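Local structure of GTP-binding protein REM 1 (Homo sapiens, 2NZJ) at residues A[147-150]-A[151-154]; A[16-19]-A[20-24]. The protein binds guanine nucleotides, held here as GDP with magnesium, and as a Ras-family GTPase probably acts as a nucleotide-controlled switch in signalling. All coordinates share one frame; numbering follows the deposited sequence.

Overall arrangement
Contacts 1 and 2 grip the two ends of one GDP molecule. Contact 2, at the start of helix 17-25, holds the diphosphate and the magnesium ion; contact 1, in the loop between strand 144-147 and helix 156-171, meets the guanine base. Their centres lie 10 Å apart, and the side chain of Ala150 is about 11 Å from the magnesium, so contact 1 has no direct part in the metal site. The two also touch each other: Ala150 CB rests 3.8 Å from Ser19 CB, Ala150 O 3.3 Å from Leu23 CD1, and Thr148 OG1 3.7 Å from Leu20 CD2. The base-binding loop therefore packs directly on the phosphate-binding helix.

Contact 1. Residues A[147-150]-A[151-154]; sequences ETSA and TLQH. With GDP (guanosine-5'-diphosphate), chain G.
Ser149 and His154 pair antiparallel through two backbone hydrogen bonds, Ser149 N to His154 O at 3.0 Å and His154 N to Ser149 O at 2.9 Å, both with N-H...O angles of 165° and both in the carbonyl plane of the acceptor. Gln153 faces Ser149 as well, and its positive phi fits the first position of a G1 beta bulge. The turn is tied from within by the hydroxyl of Ser149. With OG anti to the backbone N (chi1 169°), the hydroxyl lies beside its own carbonyl carbon, within reach of the Leu152 amide, which it accepts, OG to N 3.1 Å, at a nearly straight 162°. Thr151 OG1 adds a weak bond to the same oxygen, which also hydrogen-bonds to Asp122. Replacing Ser149 by an alanine would probably leave the Leu152 amide without this acceptor and remove one partner of Asp122. On the ligand side, Ala150 N donates to GDP O6 over 2.8 Å, while the Ala150 methyl lies 3.7 Å from N7. Thr151 lays its methyl over the face of the pyrimidine ring of the base, CG2 to C2 at 3.5 Å. Thr148 OG1 hydrogen-bonds to Asn119. A backbone amide reading O6 from an E-T-S-A sequence is characteristic of the SAK-type guanine-recognition loop (G5) of Ras-like GTPases.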
loop_
_atom_site.group_PDB
_atom_site.type_symbol
_atom_site.label_atom_id
_atom_site.label_comp_id
_atom_site.label_asym_id
_atom_site.label_seq_id
_atom_site.Cartn_x
_atom_site.Cartn_y
_atom_site.Cartn_z
ATOM N N GLU A 147 6.862 3.000 -7.527
ATOM C CA GLU A 147 7.677 1.791 -7.432
ATOM C C GLU A 147 8.625 1.908 -6.241
ATOM O O GLU A 147 9.262 2.963 -6.020
ATOM C CB GLU A 147 8.479 1.588 -8.703
ATOM C CG GLU A 147 7.567 1.310 -9.868
ATOM C CD GLU A 147 8.288 0.869 -11.117
ATOM O OE1 GLU A 147 9.390 1.376 -11.415
ATOM O OE2 GLU A 147 7.720 0.021 -11.808
ATOM N N THR A 148 8.703 0.822 -5.475
ATOM C CA THR A 148 9.517 0.792 -4.286
ATOM C C THR A 148 10.437 -0.416 -4.305
ATOM O O THR A 148 10.303 -1.310 -5.162
ATOM C CB THR A 148 8.640 0.728 -3.042
ATOM O OG1 THR A 148 7.948 -0.532 -2.987
ATOM C CG2 THR A 148 7.635 1.872 -3.044
ATOM N N SER A 149 11.378 -0.415 -3.362
ATOM C CA SER A 149 12.128 -1.606 -2.989
ATOM C C SER A 149 12.303 -1.600 -1.472
ATOM O O SER A 149 12.882 -0.673 -0.917
ATOM C CB SER A 149 13.487 -1.670 -3.692
ATOM O OG SER A 149 14.311 -2.691 -3.145
ATOM N N ALA A 150 11.815 -2.642 -0.808
ATOM C CA ALA A 150 11.996 -2.778 0.625
ATOM C C ALA A 150 13.436 -3.161 0.986
ATOM O O ALA A 150 13.921 -2.815 2.067
ATOM C CB ALA A 150 11.023 -3.798 1.187
ATOM N N THR A 151 14.124 -3.885 0.106
ATOM C CA THR A 151 15.493 -4.341 0.409
ATOM C C THR A 151 16.548 -3.250 0.196
ATOM O O THR A 151 17.578 -3.260 0.870
ATOM C CB THR A 151 15.880 -5.587 -0.409
ATOM O OG1 THR A 151 15.816 -5.271 -1.799
ATOM C CG2 THR A 151 14.929 -6.731 -0.133
ATOM N N LEU A 152 16.302 -2.324 -0.733
ATOM C CA LEU A 152 17.153 -1.129 -0.883
ATOM C C LEU A 152 16.636 0.044 -0.069
ATOM O O LEU A 152 17.268 1.089 -0.025
ATOM C CB LEU A 152 17.219 -0.661 -2.334
ATOM C CG LEU A 152 18.166 -1.307 -3.319
ATOM C CD1 LEU A 152 18.253 -0.330 -4.471
ATOM C CD2 LEU A 152 19.571 -1.626 -2.734
ATOM N N GLN A 153 15.471 -0.114 0.546
ATOM C CA GLN A 153 14.803 0.989 1.265
ATOM C C GLN A 153 14.622 2.201 0.347
ATOM O O GLN A 153 15.010 3.298 0.655
ATOM C CB GLN A 153 15.530 1.306 2.580
ATOM C CG GLN A 153 15.573 0.044 3.497
ATOM C CD GLN A 153 16.330 0.217 4.837
ATOM O OE1 GLN A 153 15.824 0.825 5.772
ATOM N NE2 GLN A 153 17.521 -0.374 4.930
ATOM N N HIS A 154 14.027 1.951 -0.812
ATOM C CA HIS A 154 13.825 2.980 -1.805
ATOM C C HIS A 154 12.334 3.240 -1.982
ATOM O O HIS A 154 11.565 2.311 -2.221
ATOM C CB HIS A 154 14.465 2.544 -3.105
ATOM C CG HIS A 154 14.141 3.426 -4.254
ATOM N ND1 HIS A 154 13.420 2.982 -5.344
ATOM C CD2 HIS A 154 14.410 4.729 -4.481
ATOM C CE1 HIS A 154 13.280 3.974 -6.206
ATOM N NE2 HIS A 154 13.865 5.046 -5.703
HETATM P PB GDP G . 4.326 -10.631 1.671
HETATM O O1B GDP G . 3.648 -9.826 0.594
HETATM O O2B GDP G . 4.133 -10.080 3.043
HETATM O O3B GDP G . 3.736 -12.028 1.575
HETATM O O3A GDP G . 5.850 -10.621 1.236
HETATM P PA GDP G . 7.015 -10.585 2.321
HETATM O O1A GDP G . 6.771 -11.661 3.340
HETATM O O2A GDP G . 7.168 -9.236 2.951
HETATM O "O5'" GDP G . 8.296 -10.834 1.392
HETATM C "C5'" GDP G . 8.382 -11.957 0.514
HETATM C "C4'" GDP G . 9.848 -12.153 0.123
HETATM O "O4'" GDP G . 10.253 -11.149 -0.851
HETATM C "C3'" GDP G . 10.801 -12.012 1.328
HETATM O "O3'" GDP G . 11.832 -13.016 1.328
HETATM C "C2'" GDP G . 11.429 -10.641 1.138
HETATM O "O2'" GDP G . 12.766 -10.564 1.622
HETATM C "C1'" GDP G . 11.364 -10.399 -0.363
HETATM N N9 GDP G . 11.151 -8.974 -0.677
HETATM C C8 GDP G . 10.210 -8.131 -0.182
HETATM N N7 GDP G . 10.310 -6.893 -0.737
HETATM C C5 GDP G . 11.319 -6.954 -1.597
HETATM C C6 GDP G . 11.981 -6.011 -2.495
HETATM O O6 GDP G . 11.557 -4.836 -2.543
HETATM N N1 GDP G . 13.012 -6.466 -3.234
HETATM C C2 GDP G . 13.466 -7.736 -3.154
HETATM N N2 GDP G . 14.508 -8.174 -3.908
HETATM N N3 GDP G . 12.908 -8.642 -2.329
HETATM C C4 GDP G . 11.863 -8.308 -1.555
#

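Contact 2. Residues A[16-19]-A[20-24]; sequences GKTS and LASLF. With MG (magnesium ion), chain E; GDP (guanosine-5'-diphosphate), chain G.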
loop_
_atom_site.group_PDB
_atom_site.type_symbol
_atom_site.label_atom_id
_atom_site.label_comp_id
_atom_site.label_asym_id
_atom_site.label_seq_id
_atom_site.Cartn_x
_atom_site.Cartn_y
_atom_site.Cartn_z
ATOM N N GLY A 16 5.913 -8.582 -1.031
ATOM C CA GLY A 16 6.657 -7.721 -0.084
ATOM C C GLY A 16 5.811 -6.835 0.832
ATOM O O GLY A 16 6.278 -5.803 1.308
ATOM N N LYS A 17 4.572 -7.240 1.088
ATOM C CA LYS A 17 3.642 -6.477 1.941
ATOM C C LYS A 17 4.147 -6.357 3.377
ATOM O O LYS A 17 4.219 -5.257 3.931
ATOM C CB LYS A 17 2.259 -7.145 1.945
ATOM C CG LYS A 17 1.575 -7.149 0.598
ATOM C CD LYS A 17 0.116 -7.556 0.707
ATOM C CE LYS A 17 -0.028 -9.043 1.082
ATOM N NZ LYS A 17 0.620 -9.977 0.132
ATOM N N THR A 18 4.505 -7.487 3.976
ATOM C CA THR A 18 5.024 -7.481 5.324
ATOM C C THR A 18 6.351 -6.702 5.420
ATOM O O THR A 18 6.595 -6.012 6.402
ATOM C CB THR A 18 5.132 -8.924 5.893
ATOM O OG1 THR A 18 3.822 -9.507 5.953
ATOM C CG2 THR A 18 5.767 -8.937 7.333
ATOM N N SER A 19 7.188 -6.785 4.404
ATOM C CA SER A 19 8.446 -6.047 4.406
ATOM C C SER A 19 8.213 -4.529 4.421
ATOM O O SER A 19 8.815 -3.812 5.226
ATOM C CB SER A 19 9.292 -6.446 3.208
ATOM O OG SER A 19 9.453 -7.851 3.164
ATOM N N LEU A 20 7.303 -4.059 3.565
ATOM C CA LEU A 20 6.951 -2.653 3.514
ATOM C C LEU A 20 6.378 -2.192 4.862
ATOM O O LEU A 20 6.698 -1.115 5.348
ATOM C CB LEU A 20 5.937 -2.404 2.388
ATOM C CG LEU A 20 6.414 -2.663 0.944
ATOM C CD1 LEU A 20 5.266 -2.560 -0.021
ATOM C CD2 LEU A 20 7.528 -1.738 0.507
ATOM N N ALA A 21 5.546 -3.024 5.479
ATOM C CA ALA A 21 4.961 -2.695 6.781
ATOM C C ALA A 21 6.001 -2.613 7.889
ATOM O O ALA A 21 5.908 -1.729 8.738
ATOM C CB ALA A 21 3.836 -3.680 7.153
ATOM N N SER A 22 6.984 -3.508 7.874
ATOM C CA SER A 22 8.028 -3.506 8.903
ATOM C C SER A 22 8.920 -2.278 8.809
ATOM O O SER A 22 9.353 -1.742 9.820
ATOM C CB SER A 22 8.921 -4.752 8.812
ATOM O OG SER A 22 8.146 -5.946 8.835
ATOM N N LEU A 23 9.227 -1.856 7.593
ATOM C CA LEU A 23 9.969 -0.622 7.401
ATOM C C LEU A 23 9.137 0.562 7.886
ATOM O O LEU A 23 9.663 1.484 8.492
ATOM C CB LEU A 23 10.376 -0.449 5.931
ATOM C CG LEU A 23 11.500 -1.391 5.453
ATOM C CD1 LEU A 23 11.745 -1.188 3.947
ATOM C CD2 LEU A 23 12.802 -1.195 6.270
ATOM N N PHE A 24 7.831 0.528 7.637
ATOM C CA PHE A 24 6.952 1.568 8.169
ATOM C C PHE A 24 6.931 1.564 9.691
ATOM O O PHE A 24 6.957 2.623 10.311
ATOM C CB PHE A 24 5.532 1.475 7.642
ATOM C CG PHE A 24 4.533 2.311 8.436
ATOM C CD1 PHE A 24 4.420 3.674 8.223
ATOM C CD2 PHE A 24 3.708 1.724 9.390
ATOM C CE1 PHE A 24 3.519 4.424 8.923
ATOM C CE2 PHE A 24 2.801 2.471 10.090
ATOM C CZ PHE A 24 2.708 3.823 9.865
HETATM MG MG MG E . 3.382 -11.203 4.693
HETATM P PB GDP G . 4.326 -10.631 1.671
HETATM O O1B GDP G . 3.648 -9.826 0.594
HETATM O O2B GDP G . 4.133 -10.080 3.043
HETATM O O3B GDP G . 3.736 -12.028 1.575
HETATM O O3A GDP G . 5.850 -10.621 1.236
HETATM P PA GDP G . 7.015 -10.585 2.321
HETATM O O1A GDP G . 6.771 -11.661 3.340
HETATM O O2A GDP G . 7.168 -9.236 2.951
HETATM O "O5'" GDP G . 8.296 -10.834 1.392
HETATM C "C5'" GDP G . 8.382 -11.957 0.514
HETATM C "C4'" GDP G . 9.848 -12.153 0.123
HETATM O "O4'" GDP G . 10.253 -11.149 -0.851
HETATM C "C3'" GDP G . 10.801 -12.012 1.328
HETATM O "O3'" GDP G . 11.832 -13.016 1.328
HETATM C "C2'" GDP G . 11.429 -10.641 1.138
HETATM O "O2'" GDP G . 12.766 -10.564 1.622
HETATM C "C1'" GDP G . 11.364 -10.399 -0.363
HETATM N N9 GDP G . 11.151 -8.974 -0.677
HETATM C C8 GDP G . 10.210 -8.131 -0.182
HETATM N N7 GDP G . 10.310 -6.893 -0.737
HETATM C C5 GDP G . 11.319 -6.954 -1.597
HETATM C C6 GDP G . 11.981 -6.011 -2.495
HETATM O O6 GDP G . 11.557 -4.836 -2.543
HETATM N N1 GDP G . 13.012 -6.466 -3.234
HETATM C C2 GDP G . 13.466 -7.736 -3.154
HETATM N N2 GDP G . 14.508 -8.174 -3.908
HETATM N N3 GDP G . 12.908 -8.642 -2.329
HETATM C C4 GDP G . 11.863 -8.308 -1.555
HETATM O O HOH W 1 4.963 -12.018 5.030
HETATM O O HOH W 2 2.516 -11.993 6.370
HETATM O O HOH W 3 1.595 -10.229 4.561
HETATM O O HOH W 4 2.396 -12.485 3.744
#
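Gly16 and Leu20 close the first turn of helix 17-25, Leu20 N donating to Gly16 O, at the end of the P-loop (Walker A) of this Ras-family domain. Gly16 occupies the N-cap position with phi 111°; a CB there would clash with GDP N7. Lys17 can be followed outward along the beta-phosphate. Its CB lies 3.3 Å from GDP O1B and CG stays at 3.4 Å from that oxygen; turns about CG-CD (chi3 -69°) and CD-CE fold the chain back, CE to 3.8 Å from O1B and NZ to 3.1 Å, where it donates. NZ also bonds to Gly11 O, which helps fix the ammonium. O1B takes the amides of Gly16 and Lys17 too, so three N-H donors and the helix start probably offset its charge. Thr18 OG1 stands beside its own backbone N and reaches the magnesium at 2.2 Å; GDP O2B and four waters make the remaining ligands, and the same hydroxyl hydrogen-bonds to Asp58. Ser19 N and OG both grip the alpha-phosphate oxygen O2A, OG at 2.7 Å. One turn on, Thr18 O accepts Ser22 N and Ser22 OG from opposite faces of its carbonyl plane, the hydroxyl lying 36° out of it at 2.9 Å.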